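Local structure of cellulose biosynthesis protein BcsG (Salmonella typhimurium LT2, 5OLT) at residues N35-A40 with A352-N357; A247-L252 with K297-K302; K258-V263 with E323-A328; V361-Q366 with G376-Y381. The protein is required for cellulose biosynthesis in the bacterium, and this chain is its zinc-binding extramembrane domain, related to the alkaline phosphatase family. All coordinates share one frame; numbering follows the deposited sequence. Where two conformers were deposited one is given.

Contact 1 (N35-A40 with A352-N357); sequences NTFYAA and APVSEN
One hydrogen bond carries the polar side of the contact between Tyr38 and Glu356. The two side chains approach from opposite directions, and Tyr38 donates its phenolic hydroxyl to the carboxylate, with OH 2.5 Å from Glu356 OE2. The acceptor oxygen lies at the edge of the tyrosine ring, close to its plane, but the carboxylate is turned away from coplanarity: ring and carboxylate planes are 52° apart, and the hydroxyl meets OE2 from above the carboxylate plane. Glu356 is buried, and its other oxygen, OE1, accepts a hydrogen bond from the backbone N of His119. Each carboxylate oxygen thus has a donor, which would be consistent with a charged carboxylate.

These interactions join helix 27-42, near the start of the domain, to strand 355-357, an outermost strand of a small four-stranded antiparallel sheet close to its C-terminus. Pro353, in the run leading to it, is the centre of an inverse gamma turn, with Val354 N hydrogen-bonded to Ala352 O at 3.0 Å.

Apolar packing forms beside the hydrogen bond. Val354 sets CG2 over the centre of the Phe37 ring, 3.7 Å from the centroid and 9° off the ring normal, a nearly axial CH-pi contact. The ring reaches this methyl because its CG stands opposite the backbone nitrogen of Phe37 (chi1 169°). CE1 of Phe37 is 4.0 Å from Ala352 CB, which comes in obliquely, while Gln116 also touches Phe37. Trp33 and Leu34, earlier in the same helix, also touch Val354.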
loop_
_atom_site.group_PDB
_atom_site.type_symbol
_atom_site.label_atom_id
_atom_site.label_comp_id
_atom_site.label_asym_id
_atom_site.label_seq_id
_atom_site.Cartn_x
_atom_site.Cartn_y
_atom_site.Cartn_z
ATOM N N ASN A 35 -17.590 10.055 11.817
ATOM C CA ASN A 35 -16.951 10.431 13.049
ATOM C C ASN A 35 -16.642 9.224 13.939
ATOM O O ASN A 35 -15.591 9.180 14.579
ATOM C CB ASN A 35 -17.789 11.493 13.791
ATOM C CG ASN A 35 -17.483 12.904 13.319
ATOM O OD1 ASN A 35 -16.323 13.269 13.130
ATOM N ND2 ASN A 35 -18.524 13.685 13.085
ATOM N N THR A 36 -17.548 8.236 13.933
ATOM C CA THR A 36 -17.348 6.972 14.684
ATOM C C THR A 36 -16.140 6.206 14.127
ATOM O O THR A 36 -15.322 5.706 14.889
ATOM C CB THR A 36 -18.623 6.128 14.659
ATOM O OG1 THR A 36 -19.649 6.904 15.270
ATOM C CG2 THR A 36 -18.444 4.833 15.447
ATOM N N PHE A 37 -16.034 6.181 12.790
ATOM C CA PHE A 37 -14.874 5.578 12.138
ATOM C C PHE A 37 -13.580 6.296 12.557
ATOM O O PHE A 37 -12.618 5.653 12.961
ATOM C CB PHE A 37 -15.095 5.608 10.616
ATOM C CG PHE A 37 -13.865 5.258 9.783
ATOM C CD1 PHE A 37 -13.533 3.934 9.514
ATOM C CD2 PHE A 37 -13.058 6.263 9.261
ATOM C CE1 PHE A 37 -12.413 3.608 8.734
ATOM C CE2 PHE A 37 -11.927 5.957 8.506
ATOM C CZ PHE A 37 -11.617 4.629 8.226
ATOM N N TYR A 38 -13.559 7.635 12.512
ATOM C CA TYR A 38 -12.348 8.347 12.879
ATOM C C TYR A 38 -11.959 8.052 14.325
ATOM O O TYR A 38 -10.791 7.884 14.621
ATOM C CB TYR A 38 -12.520 9.860 12.733
ATOM C CG TYR A 38 -12.589 10.394 11.319
ATOM C CD1 TYR A 38 -11.845 9.824 10.255
ATOM C CD2 TYR A 38 -13.384 11.522 11.034
ATOM C CE1 TYR A 38 -11.918 10.386 8.957
ATOM C CE2 TYR A 38 -13.458 12.063 9.761
ATOM C CZ TYR A 38 -12.720 11.511 8.737
ATOM O OH TYR A 38 -12.799 12.074 7.497
ATOM N N ALA A 39 -12.961 8.016 15.222
ATOM C CA ALA A 39 -12.679 7.763 16.651
ATOM C C ALA A 39 -12.076 6.389 16.824
ATOM O O ALA A 39 -11.086 6.243 17.531
ATOM C CB ALA A 39 -13.948 7.903 17.469
ATOM N N ALA A 40 -12.668 5.383 16.166
ATOM C CA ALA A 40 -12.164 4.021 16.335
ATOM C C ALA A 40 -10.759 3.909 15.759
ATOM O O ALA A 40 -9.879 3.260 16.334
ATOM C CB ALA A 40 -13.080 3.028 15.684
ATOM N N ALA A 352 -12.633 -0.293 7.226
ATOM C CA ALA A 352 -13.706 0.082 6.298
ATOM C C ALA A 352 -13.106 0.888 5.133
ATOM O O ALA A 352 -12.104 1.623 5.329
ATOM C CB ALA A 352 -14.797 0.887 7.024
ATOM N N PRO A 353 -13.707 0.751 3.931
ATOM C CA PRO A 353 -13.188 1.474 2.745
ATOM C C PRO A 353 -13.650 2.920 2.709
ATOM O O PRO A 353 -14.646 3.259 2.116
ATOM C CB PRO A 353 -13.748 0.666 1.573
ATOM C CG PRO A 353 -15.028 0.144 2.115
ATOM C CD PRO A 353 -14.716 -0.255 3.544
ATOM N N VAL A 354 -12.925 3.736 3.414
ATOM C CA VAL A 354 -13.153 5.176 3.455
ATOM C C VAL A 354 -11.997 5.814 2.709
ATOM O O VAL A 354 -10.835 5.464 2.942
ATOM C CB VAL A 354 -13.155 5.667 4.914
ATOM C CG1 VAL A 354 -13.209 7.199 4.973
ATOM C CG2 VAL A 354 -14.312 5.005 5.682
ATOM N N SER A 355 -12.299 6.744 1.805
ATOM C CA SER A 355 -11.240 7.392 1.035
ATOM C C SER A 355 -11.464 8.890 1.010
ATOM O O SER A 355 -12.626 9.351 1.003
ATOM C CB SER A 355 -11.223 6.872 -0.408
ATOM O OG SER A 355 -11.026 5.470 -0.405
ATOM N N GLU A 356 -10.371 9.635 1.003
ATOM C CA GLU A 356 -10.474 11.086 1.037
ATOM C C GLU A 356 -9.423 11.755 0.267
ATOM O O GLU A 356 -8.292 11.270 0.170
ATOM C CB GLU A 356 -10.263 11.628 2.476
ATOM C CG GLU A 356 -11.052 10.966 3.527
ATOM C CD GLU A 356 -10.996 11.689 4.847
ATOM O OE1 GLU A 356 -10.697 12.934 4.946
ATOM O OE2 GLU A 356 -11.306 10.957 5.781
ATOM N N ASN A 357 -9.809 12.906 -0.292
ATOM C CA ASN A 357 -8.845 13.929 -0.727
ATOM C C ASN A 357 -9.247 15.193 0.065
ATOM O O ASN A 357 -10.210 15.148 0.819
ATOM C CB ASN A 357 -8.921 14.143 -2.244
ATOM C CG ASN A 357 -8.664 12.866 -3.050
ATOM O OD1 ASN A 357 -7.875 11.999 -2.667
ATOM N ND2 ASN A 357 -9.289 12.782 -4.210
#

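Contact 2 (A247-L252 with K297-K302); sequences AFFTEL and KFFGMK
Phe299 meets two helix residues at once, its edge toward Phe249 and one face under Leu252. Here the fit is close. The edge of Phe299 points at the face of Phe249 in a T-shaped pair, with centroids 5.4 Å apart and planes at 67°; its leading atom CZ comes to 3.7 Å from Phe249 CG. The CD1 methyl of Leu252 is 3.7 Å from the Phe299 centroid, displaced toward the rim, while Leu252 CB lies near CD2 of Phe299. Phe299 CE2 also approaches the backbone O of Phe249 at 3.3 Å.

The contact thins out, rather than opens, toward the partly exposed Lys297. Its aliphatic chain passes obliquely by Phe249, with Lys297 CD 3.6 Å from Phe249 CD2. In one of its two conformers it then bends at chi4 (60°), and NZ is hydrogen-bonded to His87 O. Segments 247-252 and 297-299 run at 33° to each other; the helix, part of 234-255, lies against the central mixed sheet, where Val261 of the adjacent strand touches Phe249, Leu252 and Phe299. Helix and strand are therefore held together here by dispersion and aromatic CH contacts, the lysine contributing methylenes while its ammonium, in that conformer, is bonded elsewhere.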
loop_
_atom_site.group_PDB
_atom_site.type_symbol
_atom_site.label_atom_id
_atom_site.label_comp_id
_atom_site.label_asym_id
_atom_site.label_seq_id
_atom_site.Cartn_x
_atom_site.Cartn_y
_atom_site.Cartn_z
ATOM N N ALA A 247 10.543 -10.630 -13.351
ATOM C CA ALA A 247 11.946 -10.914 -13.618
ATOM C C ALA A 247 12.754 -10.641 -12.352
ATOM O O ALA A 247 13.613 -11.449 -11.984
ATOM C CB ALA A 247 12.452 -10.100 -14.784
ATOM N N PHE A 248 12.460 -9.538 -11.664
ATOM C CA PHE A 248 13.146 -9.265 -10.439
ATOM C C PHE A 248 12.852 -10.277 -9.341
ATOM O O PHE A 248 13.770 -10.662 -8.606
ATOM C CB PHE A 248 12.858 -7.842 -9.947
ATOM C CG PHE A 248 13.720 -7.489 -8.796
ATOM C CD1 PHE A 248 15.121 -7.420 -9.002
ATOM C CD2 PHE A 248 13.196 -7.288 -7.540
ATOM C CE1 PHE A 248 15.977 -7.113 -7.981
ATOM C CE2 PHE A 248 14.088 -6.983 -6.461
ATOM C CZ PHE A 248 15.469 -6.926 -6.703
ATOM N N PHE A 249 11.608 -10.735 -9.234
ATOM C CA PHE A 249 11.292 -11.769 -8.253
ATOM C C PHE A 249 12.173 -12.988 -8.525
ATOM O O PHE A 249 12.688 -13.609 -7.586
ATOM C CB PHE A 249 9.815 -12.135 -8.311
ATOM C CG PHE A 249 8.890 -11.115 -7.696
ATOM C CD1 PHE A 249 9.344 -9.861 -7.227
ATOM C CD2 PHE A 249 7.536 -11.424 -7.556
ATOM C CE1 PHE A 249 8.442 -8.936 -6.653
ATOM C CE2 PHE A 249 6.652 -10.521 -6.980
ATOM C CZ PHE A 249 7.099 -9.279 -6.546
ATOM N N THR A 250 12.340 -13.343 -9.796
ATOM C CA THR A 250 13.246 -14.477 -10.159
ATOM C C THR A 250 14.699 -14.234 -9.717
ATOM O O THR A 250 15.356 -15.151 -9.154
ATOM C CB THR A 250 13.131 -14.802 -11.658
ATOM O OG1 THR A 250 11.762 -15.139 -11.923
ATOM C CG2 THR A 250 14.000 -15.965 -12.036
ATOM N N GLU A 251 15.202 -13.026 -9.949
ATOM C CA GLU A 251 16.528 -12.625 -9.466
ATOM C C GLU A 251 16.623 -12.733 -7.954
ATOM O O GLU A 251 17.652 -13.207 -7.420
ATOM C CB GLU A 251 16.928 -11.207 -9.911
ATOM C CG GLU A 251 17.253 -11.070 -11.383
ATOM C CD GLU A 251 18.260 -12.120 -11.833
ATOM O OE1 GLU A 251 19.431 -12.055 -11.376
ATOM O OE2 GLU A 251 17.874 -13.024 -12.626
ATOM N N LEU A 252 15.551 -12.344 -7.261
ATOM C CA LEU A 252 15.559 -12.392 -5.795
ATOM C C LEU A 252 15.604 -13.815 -5.311
ATOM O O LEU A 252 16.361 -14.120 -4.364
ATOM C CB LEU A 252 14.337 -11.715 -5.173
ATOM C CG LEU A 252 14.388 -10.229 -4.910
ATOM C CD1 LEU A 252 13.140 -9.928 -4.110
ATOM C CD2 LEU A 252 15.616 -9.787 -4.148
ATOM N N LYS A 297 5.149 -11.000 -0.804
ATOM C CA LYS A 297 5.901 -12.219 -1.150
ATOM C C LYS A 297 7.125 -12.290 -0.262
ATOM O O LYS A 297 7.827 -11.293 -0.072
ATOM C CB LYS A 297 6.355 -12.186 -2.619
ATOM C CG LYS A 297 6.915 -13.506 -3.148
ATOM C CD LYS A 297 7.062 -13.470 -4.672
ATOM C CE LYS A 297 7.768 -14.726 -5.184
ATOM N NZ LYS A 297 7.062 -15.995 -4.874
ATOM N N PHE A 298 7.387 -13.474 0.278
ATOM C CA PHE A 298 8.615 -13.706 1.060
ATOM C C PHE A 298 9.619 -14.525 0.253
ATOM O O PHE A 298 9.240 -15.493 -0.445
ATOM C CB PHE A 298 8.293 -14.454 2.349
ATOM C CG PHE A 298 7.383 -13.699 3.290
ATOM C CD1 PHE A 298 7.923 -12.833 4.262
ATOM C CD2 PHE A 298 5.993 -13.870 3.232
ATOM C CE1 PHE A 298 7.076 -12.150 5.142
ATOM C CE2 PHE A 298 5.155 -13.182 4.090
ATOM C CZ PHE A 298 5.700 -12.332 5.068
ATOM N N PHE A 299 10.871 -14.114 0.304
ATOM C CA PHE A 299 11.959 -14.782 -0.407
ATOM C C PHE A 299 12.951 -15.270 0.627
ATOM O O PHE A 299 13.127 -14.638 1.691
ATOM C CB PHE A 299 12.675 -13.816 -1.342
ATOM C CG PHE A 299 11.806 -13.318 -2.464
ATOM C CD1 PHE A 299 10.955 -12.220 -2.285
ATOM C CD2 PHE A 299 11.836 -13.955 -3.685
ATOM C CE1 PHE A 299 10.157 -11.760 -3.313
ATOM C CE2 PHE A 299 11.006 -13.503 -4.718
ATOM C CZ PHE A 299 10.193 -12.401 -4.525
ATOM N N GLY A 300 13.565 -16.414 0.329
ATOM C CA GLY A 300 14.642 -16.937 1.150
ATOM C C GLY A 300 14.165 -17.695 2.371
ATOM O O GLY A 300 14.964 -17.931 3.294
ATOM N N MET A 301 12.888 -18.081 2.408
ATOM C CA MET A 301 12.356 -18.860 3.538
ATOM C C MET A 301 12.816 -20.314 3.470
ATOM O O MET A 301 12.884 -20.906 2.387
ATOM C CB MET A 301 10.843 -18.841 3.596
ATOM C CG MET A 301 10.257 -17.453 3.875
ATOM S SD MET A 301 8.460 -17.522 3.898
ATOM C CE MET A 301 8.092 -18.495 5.362
ATOM N N LYS A 302 13.052 -20.900 4.637
ATOM C CA LYS A 302 13.438 -22.314 4.701
ATOM C C LYS A 302 12.254 -23.141 4.190
ATOM O O LYS A 302 12.440 -24.201 3.544
ATOM C CB LYS A 302 13.778 -22.699 6.148
ATOM C CG LYS A 302 14.178 -24.171 6.299
ATOM C CD LYS A 302 14.619 -24.544 7.698
ATOM C CE LYS A 302 15.101 -25.996 7.683
ATOM N NZ LYS A 302 16.533 -26.072 7.283
#

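Contact 3 (K258-V263 with E323-A328); sequences KVMVVV and ELVVRA
Met260 points straight from its strand at helix 323-328, its thioether chain fully extended. With CG anti to the backbone N (chi1 179°) and every later torsion also trans, the side chain reaches its greatest length and brings its last two atoms to the helix surface. The terminal methyl does most of the touching. Met260 CE stands 3.8 Å from the carbonyl C of Leu324 and close to Val325 N, so it rests on the helix backbone as well as on side chains. Of these, Leu324 offers its CB and Val325 its CG2 branch, the latter 3.9 Å from Met260 CE. One step back along the chain, Met260 SD lies 3.9 Å from Ala328 CB, at the end of the helix.

Behind this apolar surface, Arg327 leads away from the strand and forms a salt bridge one turn back in the same helix. Its NE donates to Glu323 OE2 at 2.8 Å, nearly in the guanidinium plane, using the anti lone pair of that oxygen, while NH1 is hydrogen-bonded to the backbone O of Leu344 and of Ser346.

Strand 259-263 and helix 323-328 run antiparallel, their directions 178° apart. Within the central sheet this strand lies between strands 60-66 and 291-299; Met260 also touches Leu61, Val296 and Phe298 on the side of helix 318-328, whereas the next residue, Val261, packs on helix 234-255 across the sheet, the alternation of an alpha/beta/alpha sandwich.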
loop_
_atom_site.group_PDB
_atom_site.type_symbol
_atom_site.label_atom_id
_atom_site.label_comp_id
_atom_site.label_asym_id
_atom_site.label_seq_id
_atom_site.Cartn_x
_atom_site.Cartn_y
_atom_site.Cartn_z
ATOM N N LYS A 258 17.065 -13.252 2.277
ATOM C CA LYS A 258 15.787 -13.191 2.998
ATOM C C LYS A 258 15.190 -11.799 2.769
ATOM O O LYS A 258 15.752 -10.790 3.196
ATOM C CB LYS A 258 16.008 -13.438 4.489
ATOM C CG LYS A 258 16.476 -14.866 4.779
ATOM C CD LYS A 258 16.882 -15.028 6.227
ATOM C CE LYS A 258 17.297 -16.476 6.545
ATOM N NZ LYS A 258 18.511 -16.961 5.799
ATOM N N VAL A 259 14.053 -11.764 2.067
ATOM C CA VAL A 259 13.418 -10.508 1.687
ATOM C C VAL A 259 11.922 -10.631 1.840
ATOM O O VAL A 259 11.322 -11.616 1.434
ATOM C CB VAL A 259 13.765 -10.071 0.247
ATOM C CG1 VAL A 259 13.188 -8.663 -0.052
ATOM C CG2 VAL A 259 15.270 -10.032 -0.012
ATOM N N MET A 260 11.322 -9.588 2.410
ATOM C CA MET A 260 9.875 -9.437 2.422
ATOM C C MET A 260 9.540 -8.336 1.442
ATOM O O MET A 260 9.960 -7.208 1.650
ATOM C CB MET A 260 9.387 -9.077 3.826
ATOM C CG MET A 260 7.877 -8.870 3.915
ATOM S SD MET A 260 7.425 -8.471 5.603
ATOM C CE MET A 260 5.655 -8.309 5.470
ATOM N N VAL A 261 8.808 -8.668 0.385
ATOM C CA VAL A 261 8.408 -7.684 -0.647
ATOM C C VAL A 261 6.928 -7.397 -0.488
ATOM O O VAL A 261 6.114 -8.309 -0.410
ATOM C CB VAL A 261 8.701 -8.182 -2.071
ATOM C CG1 VAL A 261 8.191 -7.158 -3.087
ATOM C CG2 VAL A 261 10.210 -8.396 -2.231
ATOM N N VAL A 262 6.587 -6.114 -0.349
ATOM C CA VAL A 262 5.197 -5.668 -0.270
ATOM C C VAL A 262 4.938 -4.793 -1.483
ATOM O O VAL A 262 5.656 -3.804 -1.677
ATOM C CB VAL A 262 4.924 -4.854 1.003
ATOM C CG1 VAL A 262 3.461 -4.387 1.004
ATOM C CG2 VAL A 262 5.257 -5.700 2.225
ATOM N N VAL A 263 3.955 -5.162 -2.298
ATOM C CA VAL A 263 3.558 -4.340 -3.424
ATOM C C VAL A 263 2.256 -3.668 -3.015
ATOM O O VAL A 263 1.285 -4.370 -2.692
ATOM C CB VAL A 263 3.333 -5.202 -4.682
ATOM C CG1 VAL A 263 2.699 -4.353 -5.800
ATOM C CG2 VAL A 263 4.661 -5.771 -5.112
ATOM N N GLU A 323 0.712 -4.758 10.203
ATOM C CA GLU A 323 0.620 -5.972 11.013
ATOM C C GLU A 323 1.435 -7.125 10.444
ATOM O O GLU A 323 2.118 -7.824 11.196
ATOM C CB GLU A 323 -0.844 -6.382 11.129
ATOM C CG GLU A 323 -1.067 -7.621 11.968
ATOM C CD GLU A 323 -0.641 -7.503 13.392
ATOM O OE1 GLU A 323 -0.637 -6.383 13.947
ATOM O OE2 GLU A 323 -0.336 -8.579 13.983
ATOM N N LEU A 324 1.415 -7.306 9.122
ATOM C CA LEU A 324 2.238 -8.365 8.547
ATOM C C LEU A 324 3.719 -8.109 8.774
ATOM O O LEU A 324 4.471 -9.068 9.066
ATOM C CB LEU A 324 1.948 -8.516 7.035
ATOM C CG LEU A 324 0.616 -9.232 6.720
ATOM C CD1 LEU A 324 0.274 -9.031 5.258
ATOM C CD2 LEU A 324 0.664 -10.732 7.068
ATOM N N VAL A 325 4.154 -6.842 8.704
ATOM C CA VAL A 325 5.537 -6.494 9.019
ATOM C C VAL A 325 5.880 -6.849 10.467
ATOM O O VAL A 325 6.939 -7.449 10.703
ATOM C CB VAL A 325 5.876 -5.013 8.660
ATOM C CG1 VAL A 325 7.296 -4.641 9.132
ATOM C CG2 VAL A 325 5.728 -4.804 7.139
ATOM N N VAL A 326 5.038 -6.488 11.431
ATOM C CA VAL A 326 5.436 -6.815 12.786
ATOM C C VAL A 326 5.484 -8.341 12.985
ATOM O O VAL A 326 6.390 -8.815 13.681
ATOM C CB VAL A 326 4.585 -6.057 13.812
ATOM C CG1 VAL A 326 3.251 -6.727 14.039
ATOM C CG2 VAL A 326 5.330 -5.877 15.117
ATOM N N ARG A 327 4.578 -9.092 12.326
ATOM C CA ARG A 327 4.586 -10.573 12.424
ATOM C C ARG A 327 5.891 -11.138 11.883
ATOM O O ARG A 327 6.363 -12.185 12.364
ATOM C CB ARG A 327 3.370 -11.183 11.718
ATOM C CG ARG A 327 2.084 -10.796 12.455
ATOM C CD ARG A 327 0.870 -11.405 11.819
ATOM N NE ARG A 327 -0.345 -10.998 12.540
ATOM C CZ ARG A 327 -1.550 -11.511 12.283
ATOM N NH1 ARG A 327 -1.703 -12.465 11.369
ATOM N NH2 ARG A 327 -2.620 -11.063 12.932
ATOM N N ALA A 328 6.519 -10.426 10.955
ATOM C CA ALA A 328 7.787 -10.870 10.368
ATOM C C ALA A 328 9.019 -10.274 10.994
ATOM O O ALA A 328 10.115 -10.702 10.653
ATOM C CB ALA A 328 7.782 -10.525 8.896
#

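Contact 4 (V361-Q366 with G376-Y381); sequences VVIQYQ and GDWVPY
Trp378 brings the six-membered ring of its indole to Val361 and Ile363, across the four-stranded antiparallel meander formed by the C-terminal residues. Strands 360-365 and 379-380 are not neighbours in this sheet: strand 368-373 runs between them, and Tyr370 and Arg372 from it also touch the indole.

Along 376-381, the contact begins after Asp377, and Trp378 carries it. Its CG is anti to the carbonyl carbon (chi1 -65°), and the indole extends over the sheet until its far rim reaches strand 361-365. There Trp378 CH2 is 3.8 Å from Ile363 CG2 and 3.9 Å from Val361 CG1, while Trp378 CZ3 lies 3.6 Å from the backbone O of Val361, which approaches obliquely. The Ile363 and Trp378 side chains cross at about a right angle, with Ile363 CD1 above one face, 4.1 Å from the six-membered ring centroid and 19° off the normal. It can do so because CG1 of Ile363 takes the crowded position between backbone N and carbonyl carbon (chi1 70°), next to CZ3 of the indole. Helix 27-42 closes on the indole as well, through Leu30.

Val379 continues in strand 379-380, which pairs with strand 368-373, and Tyr381, the last of the run, directs its CB toward strand 361-365 without its side chain coming into contact there. At the buried indole, the polar edge is occupied too: NE1 is hydrogen-bonded to Asn31 OD1.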
loop_
_atom_site.group_PDB
_atom_site.type_symbol
_atom_site.label_atom_id
_atom_site.label_comp_id
_atom_site.label_asym_id
_atom_site.label_seq_id
_atom_site.Cartn_x
_atom_site.Cartn_y
_atom_site.Cartn_z
ATOM N N VAL A 361 -14.927 13.103 0.626
ATOM C CA VAL A 361 -14.859 11.789 1.315
ATOM C C VAL A 361 -15.809 10.832 0.598
ATOM O O VAL A 361 -16.927 11.219 0.214
ATOM C CB VAL A 361 -15.286 11.900 2.807
ATOM C CG1 VAL A 361 -15.110 10.569 3.502
ATOM C CG2 VAL A 361 -14.485 12.968 3.591
ATOM N N VAL A 362 -15.336 9.596 0.393
ATOM C CA VAL A 362 -16.159 8.553 -0.195
ATOM C C VAL A 362 -16.200 7.418 0.825
ATOM O O VAL A 362 -15.162 6.999 1.357
ATOM C CB VAL A 362 -15.582 8.044 -1.530
ATOM C CG1 VAL A 362 -16.349 6.835 -2.029
ATOM C CG2 VAL A 362 -15.650 9.159 -2.559
ATOM N N ILE A 363 -17.402 6.896 1.054
ATOM C CA ILE A 363 -17.601 5.719 1.930
ATOM C C ILE A 363 -18.527 4.724 1.265
ATOM O O ILE A 363 -19.231 5.057 0.301
ATOM C CB ILE A 363 -18.177 6.097 3.332
ATOM C CG1 ILE A 363 -19.639 6.571 3.227
ATOM C CG2 ILE A 363 -17.263 7.162 3.974
ATOM C CD1 ILE A 363 -20.298 6.905 4.575
ATOM N N GLN A 364 -18.502 3.495 1.780
ATOM C CA GLN A 364 -19.515 2.488 1.473
ATOM C C GLN A 364 -20.422 2.395 2.684
ATOM O O GLN A 364 -19.941 2.224 3.793
ATOM C CB GLN A 364 -18.881 1.132 1.187
ATOM C CG GLN A 364 -18.026 1.095 -0.060
ATOM C CD GLN A 364 -18.827 0.903 -1.332
ATOM O OE1 GLN A 364 -20.023 0.644 -1.301
ATOM N NE2 GLN A 364 -18.155 0.998 -2.447
ATOM N N TYR A 365 -21.717 2.512 2.483
ATOM C CA TYR A 365 -22.653 2.459 3.626
ATOM C C TYR A 365 -23.779 1.543 3.207
ATOM O O TYR A 365 -24.438 1.807 2.190
ATOM C CB TYR A 365 -23.188 3.866 3.979
ATOM C CG TYR A 365 -23.905 3.878 5.310
ATOM C CD1 TYR A 365 -25.255 3.513 5.385
ATOM C CD2 TYR A 365 -23.229 4.228 6.497
ATOM C CE1 TYR A 365 -25.920 3.479 6.614
ATOM C CE2 TYR A 365 -23.871 4.172 7.730
ATOM C CZ TYR A 365 -25.228 3.815 7.775
ATOM O OH TYR A 365 -25.876 3.776 8.995
ATOM N N GLN A 366 -23.969 0.464 3.980
ATOM C CA GLN A 366 -24.894 -0.612 3.640
ATOM C C GLN A 366 -24.700 -1.063 2.193
ATOM O O GLN A 366 -25.660 -1.256 1.435
ATOM C CB GLN A 366 -26.340 -0.208 3.938
ATOM C CG GLN A 366 -26.573 -0.022 5.427
ATOM C CD GLN A 366 -27.968 0.452 5.764
ATOM O OE1 GLN A 366 -28.806 0.614 4.890
ATOM N NE2 GLN A 366 -28.215 0.684 7.036
ATOM N N GLY A 376 -20.406 18.997 3.231
ATOM C CA GLY A 376 -21.837 19.139 2.918
ATOM C C GLY A 376 -22.678 17.856 3.083
ATOM O O GLY A 376 -22.294 16.958 3.840
ATOM N N ASP A 377 -23.828 17.781 2.413
ATOM C CA ASP A 377 -24.732 16.604 2.452
ATOM C C ASP A 377 -24.178 15.447 1.622
ATOM O O ASP A 377 -23.701 15.667 0.505
ATOM C CB ASP A 377 -26.106 16.911 1.846
ATOM C CG ASP A 377 -26.955 17.861 2.696
ATOM O OD1 ASP A 377 -26.933 17.799 3.954
ATOM O OD2 ASP A 377 -27.679 18.661 2.076
ATOM N N TRP A 378 -24.302 14.227 2.138
ATOM C CA TRP A 378 -23.936 13.036 1.372
ATOM C C TRP A 378 -24.854 12.836 0.190
ATOM O O TRP A 378 -26.076 13.081 0.266
ATOM C CB TRP A 378 -23.954 11.780 2.251
ATOM C CG TRP A 378 -22.931 11.817 3.329
ATOM C CD1 TRP A 378 -23.088 12.325 4.585
ATOM C CD2 TRP A 378 -21.592 11.280 3.287
ATOM N NE1 TRP A 378 -21.938 12.202 5.305
ATOM C CE2 TRP A 378 -20.991 11.549 4.543
ATOM C CE3 TRP A 378 -20.829 10.640 2.289
ATOM C CZ2 TRP A 378 -19.673 11.198 4.844
ATOM C CZ3 TRP A 378 -19.519 10.300 2.578
ATOM C CH2 TRP A 378 -18.953 10.544 3.864
ATOM N N VAL A 379 -24.283 12.362 -0.909
ATOM C CA VAL A 379 -25.065 12.004 -2.109
ATOM C C VAL A 379 -24.563 10.667 -2.603
ATOM O O VAL A 379 -23.376 10.351 -2.432
ATOM C CB VAL A 379 -24.994 13.068 -3.251
ATOM C CG1 VAL A 379 -25.855 14.273 -2.910
ATOM C CG2 VAL A 379 -23.576 13.485 -3.591
ATOM N N PRO A 380 -25.433 9.835 -3.163
ATOM C CA PRO A 380 -24.936 8.586 -3.755
ATOM C C PRO A 380 -23.867 8.896 -4.818
ATOM O O PRO A 380 -23.979 9.842 -5.613
ATOM C CB PRO A 380 -26.189 7.968 -4.396
ATOM C CG PRO A 380 -27.292 8.532 -3.558
ATOM C CD PRO A 380 -26.903 9.929 -3.232
ATOM N N TYR A 381 -22.800 8.107 -4.799
ATOM C CA TYR A 381 -21.819 8.220 -5.869
ATOM C C TYR A 381 -22.467 7.540 -7.109
ATOM O O TYR A 381 -22.921 6.405 -6.997
ATOM C CB TYR A 381 -20.521 7.500 -5.456
ATOM C CG TYR A 381 -19.470 7.652 -6.552
ATOM C CD1 TYR A 381 -18.851 8.881 -6.767
ATOM C CD2 TYR A 381 -19.173 6.590 -7.424
ATOM C CE1 TYR A 381 -17.940 9.070 -7.796
ATOM C CE2 TYR A 381 -18.246 6.767 -8.454
ATOM C CZ TYR A 381 -17.652 8.009 -8.631
ATOM O OH TYR A 381 -16.748 8.224 -9.644
#

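Overall arrangement
The four contacts form two pairs, one in each part of the fold. Contacts 2 and 3, with centres 13 Å apart, share the central seven-stranded mixed sheet through the neighbouring strands 259-265 and 291-299, and their segments alternate along the chain. Contacts 1 and 4, with centres 12 Å apart, share the small C-terminal sheet through adjacent strands 355-357 and 360-365; contact 1 closes before contact 4 opens. Contact 1 spans most of the chain and encloses contacts 2 and 3 in sequence. The pairs lie well apart, contact 2 being 41 Å from contact 4 between centres. Around contacts 1 and 4, helix 27-42, near the N-terminus of the chain, packs against the C-terminal sheet, beside the alpha/beta core.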